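Local coordinates for biliverdin reductase (Synechocystis sp., PDB 5B3V), which probably catalyses the NADPH-dependent reduction of biliverdin to bilirubin, at residues A[126-131]-A[306-311]; A[105-110]-A[310-315]. All coordinates share one frame; numbering follows the deposited sequence.

Contact 1 (A[126-131]-A[306-311]); sequences KLLHVE and VDLEAS. With NAP (NADP nicotinamide-adenine-dinucleotide phosphate), chain E.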
ATOM      1  N   LYS A 126     -13.127 -16.428  -4.784  1.00 27.96           N
ATOM      2  CA  LYS A 126     -12.584 -15.444  -5.706  1.00 26.82           C
ATOM      3  C   LYS A 126     -11.291 -14.861  -5.156  1.00 25.84           C
ATOM      4  O   LYS A 126     -11.099 -14.770  -3.939  1.00 25.45           O
ATOM      5  CB  LYS A 126     -13.591 -14.319  -5.967  1.00 26.53           C
ATOM      6  CG  LYS A 126     -14.969 -14.806  -6.375  1.00 27.01           C
ATOM      7  CD  LYS A 126     -14.907 -15.617  -7.657  1.00 27.06           C
ATOM      8  CE  LYS A 126     -14.395 -14.782  -8.819  1.00 27.80           C
ATOM      9  NZ  LYS A 126     -14.456 -15.541 -10.098  1.00 26.02           N
ATOM     10  N   LEU A 127     -10.406 -14.465  -6.068  1.00 25.02           N
ATOM     11  CA  LEU A 127      -9.125 -13.901  -5.670  1.00 24.63           C
ATOM     12  C   LEU A 127      -9.319 -12.557  -4.982  1.00 23.85           C
ATOM     13  O   LEU A 127      -9.981 -11.661  -5.518  1.00 23.30           O
ATOM     14  CB  LEU A 127      -8.216 -13.727  -6.885  1.00 25.05           C
ATOM     15  CG  LEU A 127      -6.944 -12.930  -6.579  1.00 24.74           C
ATOM     16  CD1 LEU A 127      -6.037 -13.700  -5.627  1.00 25.09           C
ATOM     17  CD2 LEU A 127      -6.202 -12.549  -7.852  1.00 25.85           C
ATOM     18  N   LEU A 128      -8.733 -12.416  -3.798  1.00 23.38           N
ATOM     19  CA  LEU A 128      -8.675 -11.140  -3.090  1.00 22.78           C
ATOM     20  C   LEU A 128      -7.208 -10.869  -2.780  1.00 22.23           C
ATOM     21  O   LEU A 128      -6.657 -11.424  -1.823  1.00 22.59           O
ATOM     22  CB  LEU A 128      -9.515 -11.162  -1.820  1.00 22.97           C
ATOM     23  CG  LEU A 128      -9.451  -9.890  -0.973  1.00 22.30           C
ATOM     24  CD1 LEU A 128      -9.855  -8.682  -1.799  1.00 21.59           C
ATOM     25  CD2 LEU A 128     -10.333 -10.020   0.255  1.00 22.91           C
ATOM     26  N   HIS A 129      -6.579 -10.027  -3.593  1.00 21.76           N
ATOM     27  CA  HIS A 129      -5.165  -9.709  -3.459  1.00 21.84           C
ATOM     28  C   HIS A 129      -4.996  -8.219  -3.210  1.00 21.63           C
ATOM     29  O   HIS A 129      -5.608  -7.395  -3.899  1.00 21.01           O
ATOM     30  CB  HIS A 129      -4.391 -10.121  -4.713  1.00 22.20           C
ATOM     31  CG  HIS A 129      -3.016  -9.535  -4.791  1.00 22.12           C
ATOM     32  ND1 HIS A 129      -1.980  -9.951  -3.983  1.00 22.29           N
ATOM     33  CD2 HIS A 129      -2.511  -8.552  -5.576  1.00 22.27           C
ATOM     34  CE1 HIS A 129      -0.894  -9.257  -4.273  1.00 22.61           C
ATOM     35  NE2 HIS A 129      -1.190  -8.401  -5.235  1.00 22.69           N
ATOM     36  N   VAL A 130      -4.174  -7.879  -2.221  1.00 21.31           N
ATOM     37  CA  VAL A 130      -3.769  -6.502  -1.967  1.00 21.34           C
ATOM     38  C   VAL A 130      -2.340  -6.330  -2.457  1.00 21.80           C
ATOM     39  O   VAL A 130      -1.447  -7.103  -2.087  1.00 22.15           O
ATOM     40  CB  VAL A 130      -3.889  -6.138  -0.478  1.00 21.02           C
ATOM     41  CG1 VAL A 130      -3.417  -4.706  -0.247  1.00 21.00           C
ATOM     42  CG2 VAL A 130      -5.323  -6.309  -0.008  1.00 20.73           C
ATOM     43  N   GLU A 131      -2.128  -5.326  -3.300  1.00 21.77           N
ATOM     44  CA  GLU A 131      -0.795  -5.032  -3.797  1.00 22.55           C
ATOM     45  C   GLU A 131       0.058  -4.425  -2.689  1.00 22.29           C
ATOM     46  O   GLU A 131      -0.414  -3.608  -1.895  1.00 21.74           O
ATOM     47  CB  GLU A 131      -0.886  -4.088  -4.999  1.00 23.28           C
ATOM     48  CG  GLU A 131       0.348  -3.235  -5.275  1.00 23.83           C
ATOM     49  CD  GLU A 131       0.407  -1.988  -4.411  1.00 23.94           C
ATOM     50  OE1 GLU A 131      -0.628  -1.306  -4.280  1.00 23.84           O
ATOM     51  OE2 GLU A 131       1.483  -1.705  -3.850  1.00 23.35           O
ATOM     52  N   VAL A 306       3.075 -11.697  -1.730  1.00 24.34           N
ATOM     53  CA  VAL A 306       2.534 -11.314  -0.435  1.00 24.52           C
ATOM     54  C   VAL A 306       1.238 -12.080  -0.225  1.00 24.89           C
ATOM     55  O   VAL A 306       0.495 -12.351  -1.173  1.00 25.11           O
ATOM     56  CB  VAL A 306       2.304  -9.784  -0.334  1.00 23.78           C
ATOM     57  CG1 VAL A 306       1.230  -9.330  -1.322  1.00 23.23           C
ATOM     58  CG2 VAL A 306       1.948  -9.378   1.090  1.00 24.00           C
ATOM     59  N   ASP A 307       0.988 -12.462   1.020  1.00 25.51           N
ATOM     60  CA  ASP A 307      -0.265 -13.104   1.374  1.00 25.71           C
ATOM     61  C   ASP A 307      -1.294 -12.055   1.762  1.00 24.41           C
ATOM     62  O   ASP A 307      -0.958 -10.988   2.281  1.00 23.86           O
ATOM     63  CB  ASP A 307      -0.070 -14.092   2.526  1.00 27.36           C
ATOM     64  CG  ASP A 307       0.763 -15.291   2.132  1.00 31.80           C
ATOM     65  OD1 ASP A 307       0.850 -15.575   0.919  1.00 37.36           O
ATOM     66  OD2 ASP A 307       1.316 -15.957   3.031  1.00 38.37           O
ATOM     67  N   LEU A 308      -2.562 -12.364   1.485  1.00 23.99           N
ATOM     68  CA  LEU A 308      -3.646 -11.520   1.977  1.00 22.98           C
ATOM     69  C   LEU A 308      -3.639 -11.469   3.500  1.00 22.92           C
ATOM     70  O   LEU A 308      -3.960 -10.435   4.097  1.00 21.88           O
ATOM     71  CB  LEU A 308      -4.987 -12.036   1.460  1.00 23.02           C
ATOM     72  CG  LEU A 308      -6.216 -11.260   1.932  1.00 22.90           C
ATOM     73  CD1 LEU A 308      -6.137  -9.807   1.486  1.00 22.35           C
ATOM     74  CD2 LEU A 308      -7.489 -11.920   1.433  1.00 22.22           C
ATOM     75  N   GLU A 309      -3.259 -12.579   4.139  1.00 24.74           N
ATOM     76  CA  GLU A 309      -3.161 -12.622   5.593  1.00 25.54           C
ATOM     77  C   GLU A 309      -2.185 -11.573   6.114  1.00 23.56           C
ATOM     78  O   GLU A 309      -2.457 -10.902   7.116  1.00 22.13           O
ATOM     79  CB  GLU A 309      -2.733 -14.023   6.034  1.00 29.06           C
ATOM     80  CG  GLU A 309      -3.048 -14.360   7.480  1.00 34.37           C
ATOM     81  CD  GLU A 309      -4.531 -14.548   7.722  1.00 49.26           C
ATOM     82  OE1 GLU A 309      -5.161 -13.653   8.322  1.00 39.66           O
ATOM     83  OE2 GLU A 309      -5.065 -15.596   7.305  1.00 48.57           O
ATOM     84  N   ALA A 310      -1.044 -11.413   5.440  1.00 22.58           N
ATOM     85  CA  ALA A 310      -0.063 -10.421   5.866  1.00 21.24           C
ATOM     86  C   ALA A 310      -0.586  -9.004   5.668  1.00 20.71           C
ATOM     87  O   ALA A 310      -0.355  -8.129   6.512  1.00 19.36           O
ATOM     88  CB  ALA A 310       1.250 -10.625   5.113  1.00 25.11           C
ATOM     89  N   SER A 311      -1.294  -8.758   4.561  1.00 21.17           N
ATOM     90  CA  SER A 311      -1.874  -7.438   4.330  1.00 20.08           C
ATOM     91  C   SER A 311      -2.931  -7.118   5.377  1.00 19.49           C
ATOM     92  O   SER A 311      -2.953  -6.016   5.935  1.00 18.79           O
ATOM     93  CB  SER A 311      -2.472  -7.356   2.925  1.00 20.78           C
ATOM     94  OG  SER A 311      -2.944  -6.044   2.654  1.00 20.31           O
TER
HETATM   95  PA  NAP E 401      -4.247   9.304  -7.616  1.00 25.14           P
HETATM   96  O1A NAP E 401      -3.222   9.357  -8.679  1.00 26.98           O
HETATM   97  O2A NAP E 401      -4.678  10.557  -6.965  1.00 26.97           O
HETATM   98  O5B NAP E 401      -5.554   8.605  -8.256  1.00 27.68           O
HETATM   99  C5B NAP E 401      -6.858   8.543  -7.673  1.00 24.96           C
HETATM  100  C4B NAP E 401      -7.978   8.352  -8.732  1.00 24.86           C
HETATM  101  O4B NAP E 401      -8.642   9.165  -7.697  1.00 24.83           O
HETATM  102  C3B NAP E 401      -8.563   9.246  -9.868  1.00 25.44           C
HETATM  103  O3B NAP E 401      -9.642   8.568 -10.520  1.00 29.61           O
HETATM  104  C2B NAP E 401      -9.027  10.349  -8.974  1.00 25.52           C
HETATM  105  O2B NAP E 401      -9.867  11.389  -9.558  1.00 26.31           O
HETATM  106  C1B NAP E 401      -9.937   9.418  -8.170  1.00 24.89           C
HETATM  107  N9A NAP E 401     -10.597  10.216  -7.134  1.00 25.04           N
HETATM  108  C8A NAP E 401     -10.078  11.298  -6.563  1.00 25.30           C
HETATM  109  N7A NAP E 401     -10.981  11.777  -5.713  1.00 25.28           N
HETATM  110  C5A NAP E 401     -12.067  11.009  -5.778  1.00 25.50           C
HETATM  111  C6A NAP E 401     -13.227  11.078  -5.125  1.00 25.28           C
HETATM  112  N6A NAP E 401     -13.348  12.076  -4.254  1.00 26.01           N
HETATM  113  N1A NAP E 401     -14.216  10.196  -5.332  1.00 24.79           N
HETATM  114  C2A NAP E 401     -14.010   9.175  -6.264  1.00 24.02           C
HETATM  115  N3A NAP E 401     -12.780   9.124  -6.938  1.00 23.68           N
HETATM  116  C4A NAP E 401     -11.845  10.061  -6.691  1.00 24.63           C
HETATM  117  O3  NAP E 401      -3.698   8.342  -6.433  1.00 26.08           O
HETATM  118  PN  NAP E 401      -2.890   6.942  -6.497  1.00 26.02           P
HETATM  119  O1N NAP E 401      -1.592   7.129  -5.816  1.00 28.53           O
HETATM  120  O2N NAP E 401      -2.933   6.442  -7.887  1.00 27.06           O
HETATM  121  O5D NAP E 401      -3.788   5.962  -5.586  1.00 24.94           O
HETATM  122  C5D NAP E 401      -4.737   4.951  -5.913  1.00 23.77           C
HETATM  123  C4D NAP E 401      -4.977   4.110  -4.623  1.00 23.48           C
HETATM  124  O4D NAP E 401      -3.499   3.969  -4.796  1.00 27.62           O
HETATM  125  C3D NAP E 401      -4.763   4.340  -3.101  1.00 22.47           C
HETATM  126  O3D NAP E 401      -5.108   3.151  -2.388  1.00 22.30           O
HETATM  127  C2D NAP E 401      -3.295   4.543  -3.093  1.00 24.37           C
HETATM  128  O2D NAP E 401      -2.802   4.567  -1.749  1.00 24.52           O
HETATM  129  C1D NAP E 401      -3.014   3.209  -3.696  1.00 24.61           C
HETATM  130  N1N NAP E 401      -1.555   3.054  -3.854  1.00 26.47           N
HETATM  131  C2N NAP E 401      -0.872   3.938  -4.686  1.00 28.09           C
HETATM  132  C3N NAP E 401       0.500   3.813  -4.851  1.00 30.36           C
HETATM  133  C7N NAP E 401       1.173   4.683  -5.693  1.00 32.68           C
HETATM  134  O7N NAP E 401       0.605   5.637  -6.218  1.00 32.86           O
HETATM  135  N7N NAP E 401       2.460   4.422  -5.845  1.00 34.73           N
HETATM  136  C4N NAP E 401       1.200   2.792  -4.216  1.00 29.36           C
HETATM  137  C5N NAP E 401       0.524   1.911  -3.382  1.00 26.75           C
HETATM  138  C6N NAP E 401      -0.849   2.034  -3.203  1.00 25.38           C
HETATM  139  P2B NAP E 401      -9.485  12.488 -10.647  1.00 26.01           P
HETATM  140  O1X NAP E 401     -10.183  13.668 -10.120  1.00 26.37           O
HETATM  141  O2X NAP E 401      -8.017  12.542 -10.620  1.00 27.12           O
HETATM  142  O3X NAP E 401     -10.054  11.934 -11.896  1.00 29.91           O
HETATM  143  O   HOH W   1      -1.899 -11.204  -1.732  1.00 22.77           O

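Contact 2 (A[105-110]-A[310-315]); sequences YPLALT and ASLYAL. With NAP (NADP nicotinamide-adenine-dinucleotide phosphate), chain E.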
ATOM      1  N   TYR A 105      -3.153  -1.063  -1.771  1.00 21.10           N
ATOM      2  CA  TYR A 105      -3.335  -0.941  -0.324  1.00 20.70           C
ATOM      3  C   TYR A 105      -3.819   0.466   0.041  1.00 20.01           C
ATOM      4  O   TYR A 105      -3.516   1.426  -0.665  1.00 20.62           O
ATOM      5  CB  TYR A 105      -2.040  -1.296   0.428  1.00 20.94           C
ATOM      6  CG  TYR A 105      -0.869  -0.340   0.271  1.00 21.31           C
ATOM      7  CD1 TYR A 105      -0.858   0.898   0.905  1.00 22.19           C
ATOM      8  CD2 TYR A 105       0.250  -0.706  -0.466  1.00 22.05           C
ATOM      9  CE1 TYR A 105       0.212   1.759   0.777  1.00 22.30           C
ATOM     10  CE2 TYR A 105       1.328   0.147  -0.594  1.00 23.03           C
ATOM     11  CZ  TYR A 105       1.303   1.377   0.027  1.00 23.49           C
ATOM     12  OH  TYR A 105       2.374   2.228  -0.101  1.00 25.16           O
ATOM     13  N   PRO A 106      -4.577   0.594   1.144  1.00 19.63           N
ATOM     14  CA  PRO A 106      -4.977  -0.455   2.086  1.00 18.45           C
ATOM     15  C   PRO A 106      -6.138  -1.308   1.594  1.00 18.10           C
ATOM     16  O   PRO A 106      -6.915  -0.870   0.743  1.00 18.24           O
ATOM     17  CB  PRO A 106      -5.387   0.341   3.324  1.00 18.37           C
ATOM     18  CG  PRO A 106      -5.952   1.592   2.757  1.00 18.02           C
ATOM     19  CD  PRO A 106      -5.101   1.910   1.552  1.00 19.52           C
ATOM     20  N   LEU A 107      -6.229  -2.529   2.125  1.00 18.49           N
ATOM     21  CA  LEU A 107      -7.392  -3.379   1.896  1.00 17.90           C
ATOM     22  C   LEU A 107      -8.680  -2.629   2.219  1.00 18.00           C
ATOM     23  O   LEU A 107      -9.581  -2.511   1.380  1.00 17.67           O
ATOM     24  CB  LEU A 107      -7.260  -4.646   2.745  1.00 17.90           C
ATOM     25  CG  LEU A 107      -8.449  -5.593   2.911  1.00 18.53           C
ATOM     26  CD1 LEU A 107      -8.962  -6.074   1.566  1.00 18.88           C
ATOM     27  CD2 LEU A 107      -8.061  -6.773   3.792  1.00 19.14           C
ATOM     28  N   ALA A 108      -8.768  -2.100   3.435  1.00 18.42           N
ATOM     29  CA  ALA A 108      -9.885  -1.270   3.854  1.00 17.41           C
ATOM     30  C   ALA A 108      -9.359  -0.260   4.864  1.00 17.56           C
ATOM     31  O   ALA A 108      -8.178  -0.272   5.225  1.00 17.84           O
ATOM     32  CB  ALA A 108     -11.022  -2.121   4.428  1.00 18.09           C
ATOM     33  N   LEU A 109     -10.241   0.630   5.315  1.00 17.52           N
ATOM     34  CA  LEU A 109      -9.855   1.645   6.287  1.00 17.55           C
ATOM     35  C   LEU A 109     -10.023   1.188   7.729  1.00 17.78           C
ATOM     36  O   LEU A 109      -9.589   1.900   8.639  1.00 18.49           O
ATOM     37  CB  LEU A 109     -10.657   2.931   6.066  1.00 18.08           C
ATOM     38  CG  LEU A 109     -10.233   3.763   4.856  1.00 17.63           C
ATOM     39  CD1 LEU A 109     -11.061   5.032   4.761  1.00 18.64           C
ATOM     40  CD2 LEU A 109      -8.750   4.089   4.927  1.00 18.36           C
ATOM     41  N   THR A 110     -10.641   0.030   7.960  1.00 18.42           N
ATOM     42  CA  THR A 110     -10.750  -0.552   9.289  1.00 18.93           C
ATOM     43  C   THR A 110     -10.405  -2.033   9.221  1.00 19.40           C
ATOM     44  O   THR A 110     -10.626  -2.690   8.199  1.00 19.52           O
ATOM     45  CB  THR A 110     -12.159  -0.385   9.885  1.00 19.18           C
ATOM     46  OG1 THR A 110     -13.130  -0.966   9.003  1.00 18.88           O
ATOM     47  CG2 THR A 110     -12.486   1.086  10.105  1.00 18.31           C
ATOM     48  N   ALA A 310      -1.044 -11.413   5.440  1.00 22.58           N
ATOM     49  CA  ALA A 310      -0.063 -10.421   5.866  1.00 21.24           C
ATOM     50  C   ALA A 310      -0.586  -9.004   5.668  1.00 20.71           C
ATOM     51  O   ALA A 310      -0.355  -8.129   6.512  1.00 19.36           O
ATOM     52  CB  ALA A 310       1.250 -10.625   5.113  1.00 25.11           C
ATOM     53  N   SER A 311      -1.294  -8.758   4.561  1.00 21.17           N
ATOM     54  CA  SER A 311      -1.874  -7.438   4.330  1.00 20.08           C
ATOM     55  C   SER A 311      -2.931  -7.118   5.377  1.00 19.49           C
ATOM     56  O   SER A 311      -2.953  -6.016   5.935  1.00 18.79           O
ATOM     57  CB  SER A 311      -2.472  -7.356   2.925  1.00 20.78           C
ATOM     58  OG  SER A 311      -2.944  -6.044   2.654  1.00 20.31           O
ATOM     59  N   LEU A 312      -3.818  -8.078   5.661  1.00 20.13           N
ATOM     60  CA  LEU A 312      -4.821  -7.866   6.699  1.00 19.75           C
ATOM     61  C   LEU A 312      -4.179  -7.680   8.066  1.00 19.24           C
ATOM     62  O   LEU A 312      -4.699  -6.927   8.896  1.00 19.11           O
ATOM     63  CB  LEU A 312      -5.813  -9.033   6.738  1.00 20.51           C
ATOM     64  CG  LEU A 312      -6.824  -8.957   7.887  1.00 20.88           C
ATOM     65  CD1 LEU A 312      -7.940  -7.976   7.559  1.00 20.75           C
ATOM     66  CD2 LEU A 312      -7.383 -10.327   8.247  1.00 22.44           C
ATOM     67  N   TYR A 313      -3.047  -8.340   8.322  1.00 21.70           N
ATOM     68  CA  TYR A 313      -2.395  -8.157   9.615  1.00 18.71           C
ATOM     69  C   TYR A 313      -1.800  -6.763   9.740  1.00 18.33           C
ATOM     70  O   TYR A 313      -1.853  -6.154  10.816  1.00 18.66           O
ATOM     71  CB  TYR A 313      -1.310  -9.205   9.842  1.00 18.91           C
ATOM     72  CG  TYR A 313      -0.718  -9.070  11.219  1.00 19.45           C
ATOM     73  CD1 TYR A 313      -1.502  -9.286  12.344  1.00 19.17           C
ATOM     74  CD2 TYR A 313       0.608  -8.695  11.406  1.00 19.38           C
ATOM     75  CE1 TYR A 313      -0.986  -9.154  13.612  1.00 19.79           C
ATOM     76  CE2 TYR A 313       1.137  -8.561  12.678  1.00 20.31           C
ATOM     77  CZ  TYR A 313       0.335  -8.791  13.776  1.00 20.92           C
ATOM     78  OH  TYR A 313       0.851  -8.660  15.044  1.00 21.91           O
ATOM     79  N   ALA A 314      -1.210  -6.250   8.659  1.00 18.41           N
ATOM     80  CA  ALA A 314      -0.690  -4.887   8.674  1.00 18.50           C
ATOM     81  C   ALA A 314      -1.797  -3.891   8.987  1.00 18.33           C
ATOM     82  O   ALA A 314      -1.620  -2.981   9.806  1.00 18.52           O
ATOM     83  CB  ALA A 314      -0.041  -4.561   7.331  1.00 18.07           C
ATOM     84  N   LEU A 315      -2.949  -4.048   8.332  1.00 18.30           N
ATOM     85  CA  LEU A 315      -4.105  -3.212   8.633  1.00 18.35           C
ATOM     86  C   LEU A 315      -4.514  -3.342  10.093  1.00 18.09           C
ATOM     87  O   LEU A 315      -4.899  -2.353  10.728  1.00 18.72           O
ATOM     88  CB  LEU A 315      -5.265  -3.582   7.705  1.00 18.67           C
ATOM     89  CG  LEU A 315      -6.645  -2.982   7.977  1.00 18.92           C
ATOM     90  CD1 LEU A 315      -6.621  -1.462   7.891  1.00 18.27           C
ATOM     91  CD2 LEU A 315      -7.665  -3.564   7.010  1.00 18.93           C
TER
HETATM   92  PA  NAP E 401      -4.247   9.304  -7.616  1.00 25.14           P
HETATM   93  O1A NAP E 401      -3.222   9.357  -8.679  1.00 26.98           O
HETATM   94  O2A NAP E 401      -4.678  10.557  -6.965  1.00 26.97           O
HETATM   95  O5B NAP E 401      -5.554   8.605  -8.256  1.00 27.68           O
HETATM   96  C5B NAP E 401      -6.858   8.543  -7.673  1.00 24.96           C
HETATM   97  C4B NAP E 401      -7.978   8.352  -8.732  1.00 24.86           C
HETATM   98  O4B NAP E 401      -8.642   9.165  -7.697  1.00 24.83           O
HETATM   99  C3B NAP E 401      -8.563   9.246  -9.868  1.00 25.44           C
HETATM  100  O3B NAP E 401      -9.642   8.568 -10.520  1.00 29.61           O
HETATM  101  C2B NAP E 401      -9.027  10.349  -8.974  1.00 25.52           C
HETATM  102  O2B NAP E 401      -9.867  11.389  -9.558  1.00 26.31           O
HETATM  103  C1B NAP E 401      -9.937   9.418  -8.170  1.00 24.89           C
HETATM  104  N9A NAP E 401     -10.597  10.216  -7.134  1.00 25.04           N
HETATM  105  C8A NAP E 401     -10.078  11.298  -6.563  1.00 25.30           C
HETATM  106  N7A NAP E 401     -10.981  11.777  -5.713  1.00 25.28           N
HETATM  107  C5A NAP E 401     -12.067  11.009  -5.778  1.00 25.50           C
HETATM  108  C6A NAP E 401     -13.227  11.078  -5.125  1.00 25.28           C
HETATM  109  N6A NAP E 401     -13.348  12.076  -4.254  1.00 26.01           N
HETATM  110  N1A NAP E 401     -14.216  10.196  -5.332  1.00 24.79           N
HETATM  111  C2A NAP E 401     -14.010   9.175  -6.264  1.00 24.02           C
HETATM  112  N3A NAP E 401     -12.780   9.124  -6.938  1.00 23.68           N
HETATM  113  C4A NAP E 401     -11.845  10.061  -6.691  1.00 24.63           C
HETATM  114  O3  NAP E 401      -3.698   8.342  -6.433  1.00 26.08           O
HETATM  115  PN  NAP E 401      -2.890   6.942  -6.497  1.00 26.02           P
HETATM  116  O1N NAP E 401      -1.592   7.129  -5.816  1.00 28.53           O
HETATM  117  O2N NAP E 401      -2.933   6.442  -7.887  1.00 27.06           O
HETATM  118  O5D NAP E 401      -3.788   5.962  -5.586  1.00 24.94           O
HETATM  119  C5D NAP E 401      -4.737   4.951  -5.913  1.00 23.77           C
HETATM  120  C4D NAP E 401      -4.977   4.110  -4.623  1.00 23.48           C
HETATM  121  O4D NAP E 401      -3.499   3.969  -4.796  1.00 27.62           O
HETATM  122  C3D NAP E 401      -4.763   4.340  -3.101  1.00 22.47           C
HETATM  123  O3D NAP E 401      -5.108   3.151  -2.388  1.00 22.30           O
HETATM  124  C2D NAP E 401      -3.295   4.543  -3.093  1.00 24.37           C
HETATM  125  O2D NAP E 401      -2.802   4.567  -1.749  1.00 24.52           O
HETATM  126  C1D NAP E 401      -3.014   3.209  -3.696  1.00 24.61           C
HETATM  127  N1N NAP E 401      -1.555   3.054  -3.854  1.00 26.47           N
HETATM  128  C2N NAP E 401      -0.872   3.938  -4.686  1.00 28.09           C
HETATM  129  C3N NAP E 401       0.500   3.813  -4.851  1.00 30.36           C
HETATM  130  C7N NAP E 401       1.173   4.683  -5.693  1.00 32.68           C
HETATM  131  O7N NAP E 401       0.605   5.637  -6.218  1.00 32.86           O
HETATM  132  N7N NAP E 401       2.460   4.422  -5.845  1.00 34.73           N
HETATM  133  C4N NAP E 401       1.200   2.792  -4.216  1.00 29.36           C
HETATM  134  C5N NAP E 401       0.524   1.911  -3.382  1.00 26.75           C
HETATM  135  C6N NAP E 401      -0.849   2.034  -3.203  1.00 25.38           C
HETATM  136  P2B NAP E 401      -9.485  12.488 -10.647  1.00 26.01           P
HETATM  137  O1X NAP E 401     -10.183  13.668 -10.120  1.00 26.37           O
HETATM  138  O2X NAP E 401      -8.017  12.542 -10.620  1.00 27.12           O
HETATM  139  O3X NAP E 401     -10.054  11.934 -11.896  1.00 29.91           O

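Contact 1 (A[126-131]-A[306-311])
Leu-128 and Val-130 pack against Leu-308 and Ser-311 in a buried, mainly apolar contact. It joins edge strand 128-131 of the parallel Rossmann sheet to the start of helix 308-324. No hydrogen bond runs directly between the segments. The backbones come nearest at His-129 and Leu-308, with CA atoms 5.9 Å apart. Leu-308 buries the largest share of any residue here. Its CG lies anti to its backbone N (chi1 178°), which carries the two methyls to the strand. Leu-308 CD2 meets Leu-128 CD2 at 3.6 Å, and it also lies 3.4 Å from Leu-128 O. The other methyl, Leu-308 CD1, reaches Val-130 CG2 at 3.9 Å, the two side chains crossing at about a right angle. Val-130 also faces Ser-311, with Val-130 CG1 3.2 Å from Ser-311 OG. That hydroxyl is hydrogen-bonded to His-132 NE2. On the other side of the strand, His-129 CE1 touches Val-306 CG1 at 3.6 Å. A water bridges the same two residues. It lies in the ring plane, 2.6 Å from His-129 ND1, and donates to Val-306 O at 2.7 Å. His-129 NE2 is bonded to Asp-290, so both ring nitrogens have partners, which would hold the ring in its rotation. Glu-131 points away from the helix and brings its carboxylate to the nicotinamide ring of NADP. Around the contact, strand 100-104 pairs with 128-131, helix 111-124 covers Leu-128, and helix 286-300 packs on His-129.

Contact 2 (A[105-110]-A[310-315])
Leu-312 and Leu-315, on one side of helix 308-324, meet the loop that follows Rossmann strand 100-104. Ser-311 comes first; its side chain points to the loop, but its hydroxyl is bonded to His-132. Leu-312 follows. Leu-312 CD1 touches Leu-107 CD2 at 4.0 Å, one methyl to one methyl, the side chains slanting across each other. Leu-315, one turn on, covers more of the loop. A chi1 of 171° swings its fork beside its own carbonyl carbon, and each methyl lies close to a backbone carbonyl of the loop. Leu-315 CD1 lies 3.3 Å from Ala-108 O, and Leu-315 CD2 lies 3.3 Å from Thr-110 O. Leu-315 CD2 also approaches Leu-107 CB at 4.4 Å. All are van der Waals approaches; no hydrogen bond joins the segments. The loop's other end serves the cofactor. Tyr-105, a residue of the NADP site, lays one ring face over the nicotinamide, whose C6N is 3.8 Å above the ring plane. Its hydroxyl bonds to biliverdin and to Ser-187. A cis peptide precedes Pro-106, whose O is hydrogen-bonded to His-87 ND1. Helix 111-124 borders Leu-107 and Leu-312, helix 186-196 packs on Leu-315, and strand 128-131 lies against Leu-107 and Tyr-105.

The centres of contacts 1 and 2 are 9 Å apart, and both use helix 308-324, sharing Ala-310 and Ser-311. Along the chain, loop 105-110 comes first and strand 128-131 second, both in the NAD-binding Rossmann part. Segment 306-311, which leads into the helix, follows about 175 residues later, in the C-terminal alpha/beta part. Contact 1 takes the start of the helix and contact 2 the next turn. The two sites also touch directly, Val-130 CG2 lying 3.8 Å from Leu-107 CB. One helix thus packs on two neighbouring parts of the nucleotide-binding fold. Both parts reach NADP, through Glu-131 and Tyr-105, so the contacts lie just behind the nicotinamide end of the site.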